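Local coordinates for putative TOXIN related protein (Parabacteroides distasonis ATCC 8503, PDB 3K0Y), which is of unknown function but combines an OB-like N-terminal domain with a C-terminal beta sandwich, as in NigD-like proteins, at residues A[10-15]-A[58-63]; A[18-23]-A[48-53]; A[96-101]-A[151-156]; A[129-134]-A[158-163]; A[181-186]-A[200-205]. All blocks are in the same frame, centred on the assembly; numbering follows the deposited sequence.

Interaction 1. Residues A[10-15]-A[58-63]; sequences DIWIAV and FTILAD
Trp12 N donates to Phe58 O over 2.9 Å, an almost linear bond with 171° at the hydrogen, and Phe58 N answers to Trp12 O at 3.0 Å. The two bonds make Trp12 and Phe58 a hydrogen-bonded antiparallel pair, and both side chains leave the same face of the sheet. Phe58 has its CG between its own N and carbonyl carbon (chi1 64°), which swings the ring across to the neighbouring strand. There Trp12 CB sits over one face of the ring, 3.6 Å from its centroid, in a CH-pi contact. The five-membered ring of the indole is inclined by 34° to the Phe58 ring and the two meet obliquely. The pairing joins the start of strand 11-22 to the end of strand 52-62 in the sheet of the NigD-like OB domain, and Ile76 of strand 74-88 touches Phe58. Ala14 CB comes in at the edge of the Phe58 ring, 4.1 Å from CE1. At the edge of the indole, Ile60 CG1 is 3.8 Å from Trp12 NE1. The other face of the sheet carries Thr59, whose OG1 is hydrogen-bonded to Asn79 and lies 3.7 Å from Ile11 CD1.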
# COMPACT_ATOMS: atom_id res chain seq x y z
N ASP A 10 -2.65 -24.10 8.48
CA ASP A 10 -3.86 -23.88 9.30
C ASP A 10 -4.04 -22.37 9.49
O ASP A 10 -5.01 -21.78 9.02
CB ASP A 10 -3.72 -24.59 10.66
CG ASP A 10 -5.05 -24.75 11.36
OD1 ASP A 10 -6.04 -25.11 10.68
OD2 ASP A 10 -5.13 -24.54 12.60
N ILE A 11 -3.06 -21.77 10.16
CA ILE A 11 -3.01 -20.33 10.37
C ILE A 11 -2.30 -19.66 9.21
O ILE A 11 -1.20 -20.04 8.86
CB ILE A 11 -2.27 -20.01 11.68
CG1 ILE A 11 -3.19 -20.23 12.88
CG2 ILE A 11 -1.76 -18.59 11.68
CD1 ILE A 11 -3.96 -21.54 12.83
N TRP A 12 -2.95 -18.65 8.61
CA TRP A 12 -2.37 -17.84 7.55
C TRP A 12 -2.26 -16.37 7.98
O TRP A 12 -3.11 -15.85 8.71
CB TRP A 12 -3.23 -17.94 6.30
CG TRP A 12 -3.37 -19.31 5.73
CD1 TRP A 12 -4.49 -20.09 5.74
CD2 TRP A 12 -2.35 -20.08 5.08
NE1 TRP A 12 -4.24 -21.29 5.14
CE2 TRP A 12 -2.93 -21.32 4.72
CE3 TRP A 12 -1.00 -19.86 4.77
CZ2 TRP A 12 -2.22 -22.34 4.07
CZ3 TRP A 12 -0.29 -20.86 4.11
CH2 TRP A 12 -0.90 -22.09 3.77
N ILE A 13 -1.21 -15.69 7.53
CA ILE A 13 -1.10 -14.26 7.71
C ILE A 13 -0.91 -13.65 6.35
O ILE A 13 -0.07 -14.09 5.60
CB ILE A 13 0.02 -13.86 8.67
CG1 ILE A 13 -0.06 -14.72 9.95
CG2 ILE A 13 -0.14 -12.37 9.04
CD1 ILE A 13 0.80 -14.23 11.14
N ALA A 14 -1.75 -12.67 6.01
CA ALA A 14 -1.69 -12.03 4.70
C ALA A 14 -2.27 -10.60 4.72
O ALA A 14 -3.07 -10.24 5.60
CB ALA A 14 -2.44 -12.90 3.67
N VAL A 15 -1.84 -9.78 3.74
CA VAL A 15 -2.41 -8.48 3.50
C VAL A 15 -3.67 -8.73 2.64
O VAL A 15 -3.62 -9.53 1.69
CB VAL A 15 -1.37 -7.50 2.87
CG1 VAL A 15 -2.01 -6.11 2.51
CG2 VAL A 15 -0.19 -7.30 3.81
N PHE A 58 -5.90 -15.48 9.85
CA PHE A 58 -7.12 -16.22 9.60
C PHE A 58 -6.86 -17.74 9.52
O PHE A 58 -5.75 -18.20 9.24
CB PHE A 58 -7.84 -15.70 8.34
CG PHE A 58 -7.07 -15.90 7.06
CD1 PHE A 58 -6.13 -14.96 6.64
CD2 PHE A 58 -7.26 -17.04 6.27
CE1 PHE A 58 -5.40 -15.14 5.48
CE2 PHE A 58 -6.53 -17.21 5.09
CZ PHE A 58 -5.60 -16.25 4.70
N THR A 59 -7.92 -18.49 9.78
CA THR A 59 -7.93 -19.95 9.72
C THR A 59 -9.00 -20.36 8.72
O THR A 59 -10.15 -19.93 8.82
CB THR A 59 -8.26 -20.54 11.08
OG1 THR A 59 -7.28 -20.11 12.04
CG2 THR A 59 -8.31 -22.09 11.04
N ILE A 60 -8.62 -21.17 7.74
CA ILE A 60 -9.54 -21.64 6.71
C ILE A 60 -10.50 -22.67 7.30
O ILE A 60 -10.04 -23.60 7.94
CB ILE A 60 -8.76 -22.29 5.55
CG1 ILE A 60 -7.99 -21.23 4.76
CG2 ILE A 60 -9.71 -23.14 4.68
CD1 ILE A 60 -8.69 -20.72 3.49
N LEU A 61 -11.80 -22.50 7.09
CA LEU A 61 -12.81 -23.40 7.66
C LEU A 61 -13.37 -24.39 6.63
O LEU A 61 -13.80 -25.50 7.00
CB LEU A 61 -13.97 -22.60 8.25
CG LEU A 61 -13.63 -21.63 9.40
CD1 LEU A 61 -14.91 -20.99 9.94
CD2 LEU A 61 -12.87 -22.35 10.52
N ALA A 62 -13.38 -23.99 5.36
CA ALA A 62 -13.91 -24.82 4.29
C ALA A 62 -13.59 -24.19 2.94
O ALA A 62 -13.80 -22.99 2.75
CB ALA A 62 -15.42 -25.05 4.46
N ASP A 63 -13.11 -25.02 2.00
CA ASP A 63 -12.51 -24.55 0.77
C ASP A 63 -13.28 -25.01 -0.46
O ASP A 63 -12.77 -24.92 -1.58
CB ASP A 63 -11.05 -25.02 0.69
CG ASP A 63 -10.92 -26.53 0.53
OD1 ASP A 63 -11.68 -27.25 1.20
OD2 ASP A 63 -10.06 -26.98 -0.26

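Interaction 2. Residues A[18-23]-A[48-53]; sequences VVPEGN and PKPNQR
Val18 and Pro48 press together at the tight end of this contact: Val18 CG1 is 3.4 Å from Pro48 CB, closer than carbons usually pack. Val18 holds CG1 anti to its backbone N (chi1 175°), which sends that methyl to the proline, while CG2 lies 3.9 Å from Gln52 O. Pro48 is buried, with Tyr26 of strand 25-30 also against it and Tyr46 packing on Val18. Pro20 adds a second proline to the patch; its CG rests 3.5 Å from Lys49 C, against the peptide that leads into Pro50. Here strand 11-22 runs beside the loop that feeds strand 52-62, within the NigD-like OB domain. One direct backbone bond spans the two chains, from Val18 N to Gln52 O at 3.0 Å, with 170° at the hydrogen. Next to it the chains part, and a water bridges them, donating to Val18 O at 2.8 Å and accepting from Asn51 N at 3.0 Å. The side chains of Lys49, Pro50 and Asn51 are exposed and start off away from strand 11-22, though the Lys49-Pro50 backbone faces Pro20. Gln52 bends back along its own chain, giving NE2 to Arg53 O at 2.9 Å in the plane of both the amide and the carbonyl.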
# COMPACT_ATOMS: atom_id res chain seq x y z
N VAL A 18 -10.30 -5.12 2.56
CA VAL A 18 -11.58 -5.22 3.19
C VAL A 18 -12.65 -4.74 2.22
O VAL A 18 -12.60 -3.61 1.72
CB VAL A 18 -11.66 -4.34 4.49
CG1 VAL A 18 -13.09 -4.37 5.08
CG2 VAL A 18 -10.67 -4.79 5.57
N VAL A 19 -13.64 -5.56 1.94
CA VAL A 19 -14.74 -5.09 1.10
C VAL A 19 -16.05 -5.11 1.86
O VAL A 19 -16.60 -6.18 2.07
CB VAL A 19 -14.86 -5.91 -0.21
CG1 VAL A 19 -15.91 -5.27 -1.10
CG2 VAL A 19 -13.49 -5.98 -0.94
N PRO A 20 -16.56 -3.93 2.28
CA PRO A 20 -17.87 -3.86 2.97
C PRO A 20 -19.05 -4.40 2.18
O PRO A 20 -18.97 -4.52 0.97
CB PRO A 20 -18.06 -2.36 3.19
CG PRO A 20 -16.66 -1.81 3.24
CD PRO A 20 -15.91 -2.60 2.21
N GLU A 21 -20.15 -4.69 2.87
CA GLU A 21 -21.43 -5.02 2.22
C GLU A 21 -22.66 -4.37 2.88
O GLU A 21 -23.55 -3.88 2.19
CB GLU A 21 -21.62 -6.53 2.20
CG GLU A 21 -20.67 -7.25 1.28
CD GLU A 21 -20.79 -8.74 1.42
OE1 GLU A 21 -20.87 -9.19 2.58
OE2 GLU A 21 -20.81 -9.45 0.38
N GLY A 22 -22.73 -4.43 4.21
CA GLY A 22 -23.80 -3.79 4.96
C GLY A 22 -23.55 -3.89 6.46
O GLY A 22 -23.05 -4.91 6.94
N ASN A 23 -23.92 -2.83 7.19
CA ASN A 23 -23.58 -2.68 8.62
C ASN A 23 -22.09 -2.97 8.87
O ASN A 23 -21.23 -2.25 8.37
CB ASN A 23 -24.48 -3.58 9.48
CG ASN A 23 -25.97 -3.28 9.32
OD1 ASN A 23 -26.44 -3.04 8.21
ND2 ASN A 23 -26.70 -3.31 10.42
N PRO A 48 -15.74 -2.33 8.89
CA PRO A 48 -15.13 -2.36 7.59
C PRO A 48 -15.33 -1.04 6.89
O PRO A 48 -16.36 -0.39 7.09
CB PRO A 48 -15.85 -3.51 6.88
CG PRO A 48 -17.19 -3.64 7.61
CD PRO A 48 -16.97 -3.12 8.98
N LYS A 49 -14.32 -0.62 6.14
CA LYS A 49 -14.34 0.61 5.39
C LYS A 49 -14.01 0.31 3.93
O LYS A 49 -13.29 -0.64 3.64
CB LYS A 49 -13.31 1.60 5.94
CG LYS A 49 -13.60 2.16 7.32
CD LYS A 49 -12.26 2.56 8.00
CE LYS A 49 -12.47 2.98 9.47
NZ LYS A 49 -11.28 2.51 10.28
N PRO A 50 -14.54 1.12 3.01
CA PRO A 50 -14.18 0.92 1.61
C PRO A 50 -12.70 1.22 1.39
O PRO A 50 -12.16 2.12 2.01
CB PRO A 50 -15.05 1.97 0.87
CG PRO A 50 -15.15 3.08 1.89
CD PRO A 50 -15.35 2.35 3.20
N ASN A 51 -12.05 0.44 0.55
CA ASN A 51 -10.67 0.75 0.11
C ASN A 51 -9.62 0.81 1.23
O ASN A 51 -8.81 1.73 1.31
CB ASN A 51 -10.72 2.03 -0.70
CG ASN A 51 -11.81 1.97 -1.77
OD1 ASN A 51 -12.80 2.69 -1.70
ND2 ASN A 51 -11.65 1.06 -2.71
N GLN A 52 -9.66 -0.18 2.12
CA GLN A 52 -8.82 -0.22 3.30
C GLN A 52 -8.14 -1.57 3.25
O GLN A 52 -8.81 -2.58 3.01
CB GLN A 52 -9.70 -0.13 4.55
CG GLN A 52 -9.03 -0.36 5.84
CD GLN A 52 -8.06 0.73 6.20
OE1 GLN A 52 -8.43 1.87 6.33
NE2 GLN A 52 -6.81 0.36 6.42
N ARG A 53 -6.83 -1.61 3.46
CA ARG A 53 -6.14 -2.91 3.56
C ARG A 53 -5.88 -3.22 5.02
O ARG A 53 -5.88 -2.30 5.87
CB ARG A 53 -4.83 -2.88 2.80
CG ARG A 53 -4.97 -2.47 1.36
CD ARG A 53 -4.03 -3.31 0.46
NE ARG A 53 -4.69 -4.54 0.06
CZ ARG A 53 -4.05 -5.59 -0.46
NH1 ARG A 53 -2.73 -5.58 -0.62
NH2 ARG A 53 -4.75 -6.64 -0.82
O HOH W 1 -13.04 -2.14 -0.64

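Interaction 3. Residues A[96-101]-A[151-156]; sequences ANDSIY and EFRHNA
Arg153 meets Tyr101 first with its CB, which lies 3.7 Å from Tyr101 CB. CG and CD then pass the same tyrosine carbon, each at 4.0 Å, because the chain bends at chi2 (-88°) and runs alongside the helix residue. Past CD the guanidinium spreads between two carboxylates. Along its NE/NH2 edge both nitrogens grip Glu151 OE1, side-on, the shorter bond being NH2 to OE1 at 2.7 Å; both reach that oxygen from the same face of the carboxylate. Along its NH1/NH2 edge NH1 donates to Asp98 OD1 at 2.8 Å; the oxygen lies in the guanidinium plane and receives the bond on its anti lone pair, while NH2 adds a weak bond to the same atom. The short helix 97-101 is thus held against strand 149-155 of the NigD-like C-terminal beta sandwich by a salt-bridge network of Asp98, Arg153 and Glu151. Asn97 CB covers one face of the guanidinium, 3.9 Å from NH2, and Gly102 O takes a further bond from NH1. With this much holding it, the group can hardly rotate, and its positive charge probably helps keep Asp98 and Glu151 ionised. Farther along the strand, Asn155 ND2 donates to Ile100 O at 3.1 Å, approaching from above the carbonyl plane, while Asn155 OD1 accepts from Tyr157 N.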
# COMPACT_ATOMS: atom_id res chain seq x y z
N ALA A 96 7.65 22.60 -3.27
CA ALA A 96 7.41 22.38 -1.82
C ALA A 96 7.31 20.85 -1.44
O ALA A 96 7.03 20.51 -0.29
CB ALA A 96 6.15 23.11 -1.41
N ASN A 97 7.54 19.94 -2.38
CA ASN A 97 7.48 18.51 -2.08
C ASN A 97 8.41 18.07 -0.98
O ASN A 97 7.99 17.34 -0.09
CB ASN A 97 7.75 17.65 -3.33
CG ASN A 97 6.53 17.52 -4.21
OD1 ASN A 97 5.39 17.85 -3.79
ND2 ASN A 97 6.73 17.02 -5.42
N ASP A 98 9.67 18.46 -1.03
CA ASP A 98 10.63 18.07 -0.01
C ASP A 98 10.21 18.53 1.35
O ASP A 98 10.28 17.76 2.29
CB ASP A 98 12.01 18.63 -0.27
CG ASP A 98 12.74 17.86 -1.34
OD1 ASP A 98 12.29 16.75 -1.70
OD2 ASP A 98 13.76 18.36 -1.81
N SER A 99 9.77 19.79 1.43
CA SER A 99 9.35 20.39 2.67
C SER A 99 8.05 19.81 3.24
O SER A 99 7.94 19.67 4.45
CB SER A 99 9.16 21.91 2.49
OG SER A 99 8.58 22.37 3.69
N ILE A 100 7.06 19.54 2.40
CA ILE A 100 5.81 19.02 2.86
C ILE A 100 5.91 17.49 3.07
O ILE A 100 5.52 16.96 4.13
CB ILE A 100 4.68 19.36 1.90
CG1 ILE A 100 4.31 20.86 2.02
CG2 ILE A 100 3.44 18.49 2.18
CD1 ILE A 100 3.75 21.46 0.70
N TYR A 101 6.47 16.79 2.08
CA TYR A 101 6.44 15.34 2.09
C TYR A 101 7.63 14.70 2.74
O TYR A 101 7.55 13.54 3.11
CB TYR A 101 6.19 14.78 0.70
CG TYR A 101 4.83 15.14 0.19
CD1 TYR A 101 3.70 14.75 0.88
CD2 TYR A 101 4.67 15.88 -0.98
CE1 TYR A 101 2.46 15.05 0.42
CE2 TYR A 101 3.40 16.18 -1.47
CZ TYR A 101 2.31 15.77 -0.76
OH TYR A 101 1.04 16.05 -1.17
N GLU A 151 7.16 8.63 -6.31
CA GLU A 151 8.10 8.78 -5.22
C GLU A 151 7.42 8.43 -3.89
O GLU A 151 6.34 8.95 -3.58
CB GLU A 151 8.60 10.21 -5.11
CG GLU A 151 9.34 10.71 -6.25
CD GLU A 151 9.77 12.20 -6.11
OE1 GLU A 151 9.29 12.94 -5.22
OE2 GLU A 151 10.60 12.62 -6.93
N PHE A 152 8.04 7.56 -3.13
CA PHE A 152 7.60 7.22 -1.82
C PHE A 152 8.29 8.19 -0.90
O PHE A 152 9.49 8.26 -0.85
CB PHE A 152 7.96 5.78 -1.46
CG PHE A 152 7.66 5.42 -0.04
CD1 PHE A 152 6.36 5.44 0.42
CD2 PHE A 152 8.66 5.10 0.84
CE1 PHE A 152 6.07 5.12 1.74
CE2 PHE A 152 8.39 4.75 2.15
CZ PHE A 152 7.08 4.76 2.61
N ARG A 153 7.50 8.92 -0.14
CA ARG A 153 7.99 10.00 0.68
C ARG A 153 7.69 9.75 2.17
O ARG A 153 6.64 9.18 2.53
CB ARG A 153 7.29 11.27 0.20
CG ARG A 153 7.66 11.64 -1.21
CD ARG A 153 8.85 12.48 -1.10
NE ARG A 153 9.20 13.18 -2.31
CZ ARG A 153 10.05 14.19 -2.33
NH1 ARG A 153 10.60 14.60 -1.20
NH2 ARG A 153 10.37 14.75 -3.46
N HIS A 154 8.66 10.15 3.02
CA HIS A 154 8.60 9.98 4.46
C HIS A 154 9.08 11.25 5.12
O HIS A 154 10.22 11.72 4.84
CB HIS A 154 9.43 8.76 4.85
CG HIS A 154 9.71 8.62 6.33
ND1 HIS A 154 10.98 8.65 6.83
CD2 HIS A 154 8.90 8.35 7.38
CE1 HIS A 154 10.95 8.46 8.14
NE2 HIS A 154 9.69 8.28 8.50
N ASN A 155 8.21 11.82 5.96
CA ASN A 155 8.59 12.95 6.82
C ASN A 155 8.49 12.55 8.28
O ASN A 155 7.41 12.28 8.77
CB ASN A 155 7.64 14.12 6.60
CG ASN A 155 8.27 15.47 6.91
OD1 ASN A 155 9.12 15.59 7.77
ND2 ASN A 155 7.85 16.48 6.19
N ALA A 156 9.63 12.54 8.96
CA ALA A 156 9.74 12.28 10.41
C ALA A 156 9.63 13.55 11.29
O ALA A 156 9.61 13.44 12.54
CB ALA A 156 11.10 11.60 10.70

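Interaction 4. Residues A[129-134]-A[158-163]; sequences GGKTAH and DDPQYT
Two irregular loops of the NigD-like C-terminal beta sandwich, one after strand 119-128 and one before strand 163-172, are joined through the carboxylate of Asp159. Its OD1 accepts from two successive backbone amides, Lys131 N at 2.9 Å on the syn side and Thr132 N at 3.1 Å from above the carboxylate plane. OD2 takes Gly129 N at 2.8 Å and His134 NE2 at 2.7 Å, and these two donors come from opposite faces of the carboxylate. Asp159 has CG anti to its N (chi1 -156°), which carries the carboxylate into the loop of residues 129-132. The His134 ring meets it edge-on, its plane at 82° to the carboxylate. On its other nitrogen, ND1, His134 is hydrogen-bonded to His154, and its ring stacks on Trp128. Nearby, Thr132 OG1 donates to Asp158 OD1 at 2.7 Å. Lys131 NZ makes only a long salt bridge to Asp158, but its CD packs tightly on Pro160 CD at 3.5 Å. Tyr162 lies by Gly129, its CD2 3.3 Å from Gly129 O. Four donors thus satisfy both oxygens of the buried Asp159, and with two bonds at each oxygen the carboxylate is fixed against rotation, while the N-H of His134 NE2 is directed at OD2.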
# COMPACT_ATOMS: atom_id res chain seq x y z
N GLY A 129 11.03 7.83 17.41
CA GLY A 129 11.31 8.35 18.75
C GLY A 129 10.11 8.42 19.66
O GLY A 129 10.28 8.66 20.82
N GLY A 130 8.91 8.20 19.13
CA GLY A 130 7.70 8.13 19.93
C GLY A 130 7.09 9.48 20.21
O GLY A 130 6.12 9.58 20.94
N LYS A 131 7.64 10.53 19.62
CA LYS A 131 7.27 11.92 19.94
C LYS A 131 6.34 12.54 18.90
O LYS A 131 5.43 13.29 19.24
CB LYS A 131 8.56 12.75 20.09
CG LYS A 131 8.40 14.27 20.15
CD LYS A 131 9.76 14.98 19.87
CE LYS A 131 9.80 16.39 20.44
NZ LYS A 131 8.42 16.97 20.30
N THR A 132 6.58 12.26 17.62
CA THR A 132 5.80 12.89 16.54
C THR A 132 5.51 11.88 15.46
O THR A 132 6.40 11.16 15.02
CB THR A 132 6.53 14.07 15.85
OG1 THR A 132 7.11 14.91 16.82
CG2 THR A 132 5.57 14.89 14.99
N ALA A 133 4.25 11.89 15.04
CA ALA A 133 3.71 11.09 13.98
C ALA A 133 4.45 11.37 12.64
O ALA A 133 4.70 12.52 12.31
CB ALA A 133 2.19 11.42 13.86
N HIS A 134 4.82 10.32 11.92
CA HIS A 134 5.47 10.46 10.62
C HIS A 134 4.41 10.51 9.50
O HIS A 134 3.41 9.84 9.59
CB HIS A 134 6.42 9.30 10.37
CG HIS A 134 7.53 9.20 11.36
ND1 HIS A 134 8.69 8.50 11.10
CD2 HIS A 134 7.66 9.67 12.63
CE1 HIS A 134 9.49 8.57 12.15
NE2 HIS A 134 8.89 9.29 13.09
N ASP A 158 10.32 16.40 13.64
CA ASP A 158 11.31 16.50 14.72
C ASP A 158 11.38 15.25 15.60
O ASP A 158 11.90 15.32 16.69
CB ASP A 158 11.01 17.73 15.61
CG ASP A 158 9.62 17.70 16.23
OD1 ASP A 158 8.77 16.85 15.88
OD2 ASP A 158 9.35 18.55 17.08
N ASP A 159 10.84 14.12 15.14
CA ASP A 159 10.88 12.89 15.91
C ASP A 159 12.31 12.45 16.20
O ASP A 159 13.08 12.21 15.29
CB ASP A 159 10.17 11.75 15.19
CG ASP A 159 9.69 10.68 16.13
OD1 ASP A 159 9.36 10.98 17.32
OD2 ASP A 159 9.61 9.53 15.66
N PRO A 160 12.68 12.30 17.49
CA PRO A 160 13.98 11.72 17.74
C PRO A 160 14.12 10.34 17.09
O PRO A 160 13.12 9.67 16.83
CB PRO A 160 14.06 11.61 19.26
CG PRO A 160 12.96 12.41 19.80
CD PRO A 160 11.92 12.52 18.72
N GLN A 161 15.36 9.95 16.84
CA GLN A 161 15.73 8.68 16.23
C GLN A 161 16.26 7.74 17.30
O GLN A 161 17.45 7.53 17.39
CB GLN A 161 16.80 8.98 15.20
CG GLN A 161 16.43 10.16 14.38
CD GLN A 161 17.30 10.36 13.19
OE1 GLN A 161 18.49 10.07 13.22
NE2 GLN A 161 16.72 10.89 12.14
N TYR A 162 15.37 7.19 18.12
CA TYR A 162 15.75 6.36 19.28
C TYR A 162 15.86 4.87 18.91
O TYR A 162 16.77 4.18 19.37
CB TYR A 162 14.73 6.50 20.40
CG TYR A 162 14.60 7.86 21.08
CD1 TYR A 162 15.66 8.79 21.12
CD2 TYR A 162 13.41 8.20 21.74
CE1 TYR A 162 15.52 10.04 21.79
CE2 TYR A 162 13.26 9.43 22.38
CZ TYR A 162 14.30 10.34 22.41
OH TYR A 162 14.09 11.53 23.08
N THR A 163 14.91 4.35 18.12
CA THR A 163 14.99 2.96 17.68
C THR A 163 14.56 2.75 16.24
O THR A 163 13.91 3.60 15.64
CB THR A 163 14.19 1.97 18.58
OG1 THR A 163 12.89 2.49 18.88
CG2 THR A 163 14.94 1.68 19.86

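Interaction 5. Residues A[181-186]-A[200-205]; sequences GETVDL and KLKYNS
Strands 184-186 and 200-203 run antiparallel, their axes coming within 4.6 Å, and the hydrogen-bonded pairs Val184-Tyr203 and Leu186-Leu201 flank the non-hydrogen-bonded pair Asp185-Lys202. The bonds are short, Leu186 N to Leu201 O being 2.7 Å. On the face of Asp185 and Lys202 the two side chains lie side by side and point the same way. Lys202 bends at chi2 (-71°) to bring NZ into a salt bridge with Asp185 OD1 at 2.8 Å, on that oxygen's syn lone pair, and Thr183 CG2 packs 3.7 Å from Lys202 CB. On the other face the contacts are between carbons: Leu186 CB is 4.1 Å from Tyr203 CB, and Val184 CG2 comes to the edge of the tyrosine ring, 4.2 Å from CD2. Leu186, Leu201 and Tyr203 all touch Ile115 of strand 113-116. Where the strands give out, Asn204 ND2 takes over from the backbone. It donates to Gly181 O at 2.8 Å, from above the carbonyl plane, and to Thr183 OG1 at 3.3 Å, both acceptors near its amide plane; its OD1 takes Asp206 N. This is the open end of a beta hairpin, strands 184-192 and 195-203, at the margin of the four-stranded sheet in the NigD-like beta sandwich.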
# COMPACT_ATOMS: atom_id res chain seq x y z
N GLY A 181 -5.45 -2.81 -21.10
CA GLY A 181 -5.13 -4.06 -20.37
C GLY A 181 -3.73 -4.57 -20.67
O GLY A 181 -3.50 -5.79 -20.66
N GLU A 182 -2.81 -3.65 -20.98
CA GLU A 182 -1.39 -3.94 -21.17
C GLU A 182 -0.64 -3.72 -19.85
O GLU A 182 -1.06 -2.93 -19.00
CB GLU A 182 -0.77 -3.00 -22.23
CG GLU A 182 -0.77 -3.48 -23.71
CD GLU A 182 0.17 -2.61 -24.61
OE1 GLU A 182 1.40 -2.64 -24.37
OE2 GLU A 182 -0.30 -1.89 -25.54
N THR A 183 0.53 -4.34 -19.72
CA THR A 183 1.43 -4.12 -18.60
C THR A 183 2.53 -3.08 -18.88
O THR A 183 3.11 -3.05 -19.96
CB THR A 183 2.02 -5.43 -18.17
OG1 THR A 183 0.95 -6.37 -17.95
CG2 THR A 183 2.77 -5.24 -16.85
N VAL A 184 2.79 -2.21 -17.90
CA VAL A 184 3.78 -1.14 -18.02
C VAL A 184 4.71 -1.24 -16.86
O VAL A 184 4.42 -1.97 -15.89
CB VAL A 184 3.14 0.31 -17.99
CG1 VAL A 184 2.14 0.51 -19.15
CG2 VAL A 184 2.52 0.62 -16.63
N ASP A 185 5.79 -0.47 -16.93
CA ASP A 185 6.76 -0.37 -15.88
C ASP A 185 6.40 0.74 -14.92
O ASP A 185 6.15 1.87 -15.34
CB ASP A 185 8.14 -0.08 -16.42
CG ASP A 185 8.74 -1.25 -17.18
OD1 ASP A 185 8.22 -2.40 -17.12
OD2 ASP A 185 9.75 -0.99 -17.84
N LEU A 186 6.37 0.40 -13.63
CA LEU A 186 6.10 1.35 -12.57
C LEU A 186 7.41 1.49 -11.83
O LEU A 186 7.99 0.50 -11.41
CB LEU A 186 4.99 0.85 -11.67
CG LEU A 186 4.37 1.77 -10.63
CD1 LEU A 186 3.51 2.82 -11.27
CD2 LEU A 186 3.54 1.02 -9.58
N LYS A 200 11.46 -1.18 -9.57
CA LYS A 200 10.70 -1.26 -10.80
C LYS A 200 9.77 -2.42 -10.73
O LYS A 200 10.21 -3.56 -10.62
CB LYS A 200 11.60 -1.48 -11.98
CG LYS A 200 12.42 -0.33 -12.37
CD LYS A 200 12.87 -0.48 -13.85
CE LYS A 200 13.59 0.80 -14.32
NZ LYS A 200 14.47 0.51 -15.48
N LEU A 201 8.49 -2.15 -10.86
CA LEU A 201 7.49 -3.19 -10.81
C LEU A 201 6.67 -3.14 -12.10
O LEU A 201 6.61 -2.14 -12.80
CB LEU A 201 6.55 -3.02 -9.60
CG LEU A 201 7.13 -2.67 -8.22
CD1 LEU A 201 7.37 -1.16 -8.12
CD2 LEU A 201 6.17 -3.04 -7.05
N LYS A 202 6.02 -4.25 -12.39
CA LYS A 202 5.12 -4.36 -13.52
C LYS A 202 3.76 -3.99 -13.00
O LYS A 202 3.39 -4.44 -11.93
CB LYS A 202 5.10 -5.81 -14.04
CG LYS A 202 6.38 -6.28 -14.62
CD LYS A 202 6.64 -5.60 -15.91
CE LYS A 202 7.83 -6.16 -16.67
NZ LYS A 202 8.39 -5.17 -17.66
N TYR A 203 3.02 -3.20 -13.78
CA TYR A 203 1.67 -2.71 -13.43
C TYR A 203 0.70 -2.74 -14.63
O TYR A 203 0.98 -2.20 -15.71
CB TYR A 203 1.75 -1.28 -12.90
CG TYR A 203 0.39 -0.71 -12.59
CD1 TYR A 203 -0.36 -1.20 -11.51
CD2 TYR A 203 -0.17 0.27 -13.37
CE1 TYR A 203 -1.63 -0.70 -11.22
CE2 TYR A 203 -1.44 0.77 -13.10
CZ TYR A 203 -2.16 0.29 -12.01
OH TYR A 203 -3.42 0.76 -11.74
N ASN A 204 -0.46 -3.33 -14.41
CA ASN A 204 -1.51 -3.39 -15.41
C ASN A 204 -2.77 -2.91 -14.70
O ASN A 204 -3.06 -3.40 -13.63
CB ASN A 204 -1.67 -4.84 -15.90
CG ASN A 204 -2.66 -4.98 -17.08
OD1 ASN A 204 -3.75 -4.43 -17.06
ND2 ASN A 204 -2.27 -5.75 -18.09
N SER A 205 -3.50 -1.94 -15.27
CA SER A 205 -4.74 -1.46 -14.64
C SER A 205 -5.80 -2.55 -14.48
O SER A 205 -6.70 -2.44 -13.66
CB SER A 205 -5.36 -0.31 -15.44
OG SER A 205 -4.48 0.77 -15.50

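In the fold
From the N terminus, strand 11-22 is used twice: its start pairs with the end of strand 52-62 in interaction 1, and its later part meets the approach to that same strand in interaction 2. Interaction 2 is therefore nested inside the loop closed by interaction 1, and the two touch where Val15 packs on Arg53. In the beta sandwich, interaction 3 closes the chain from helix 97-101 to strand 149-155. Interaction 4 opens within that span, after strand 119-128, and closes beyond it, before strand 163-172, so the two cross; they touch through His134 and His154. Interaction 5 follows in series, closing the 184-203 hairpin in the sheet that interaction 3 also reaches.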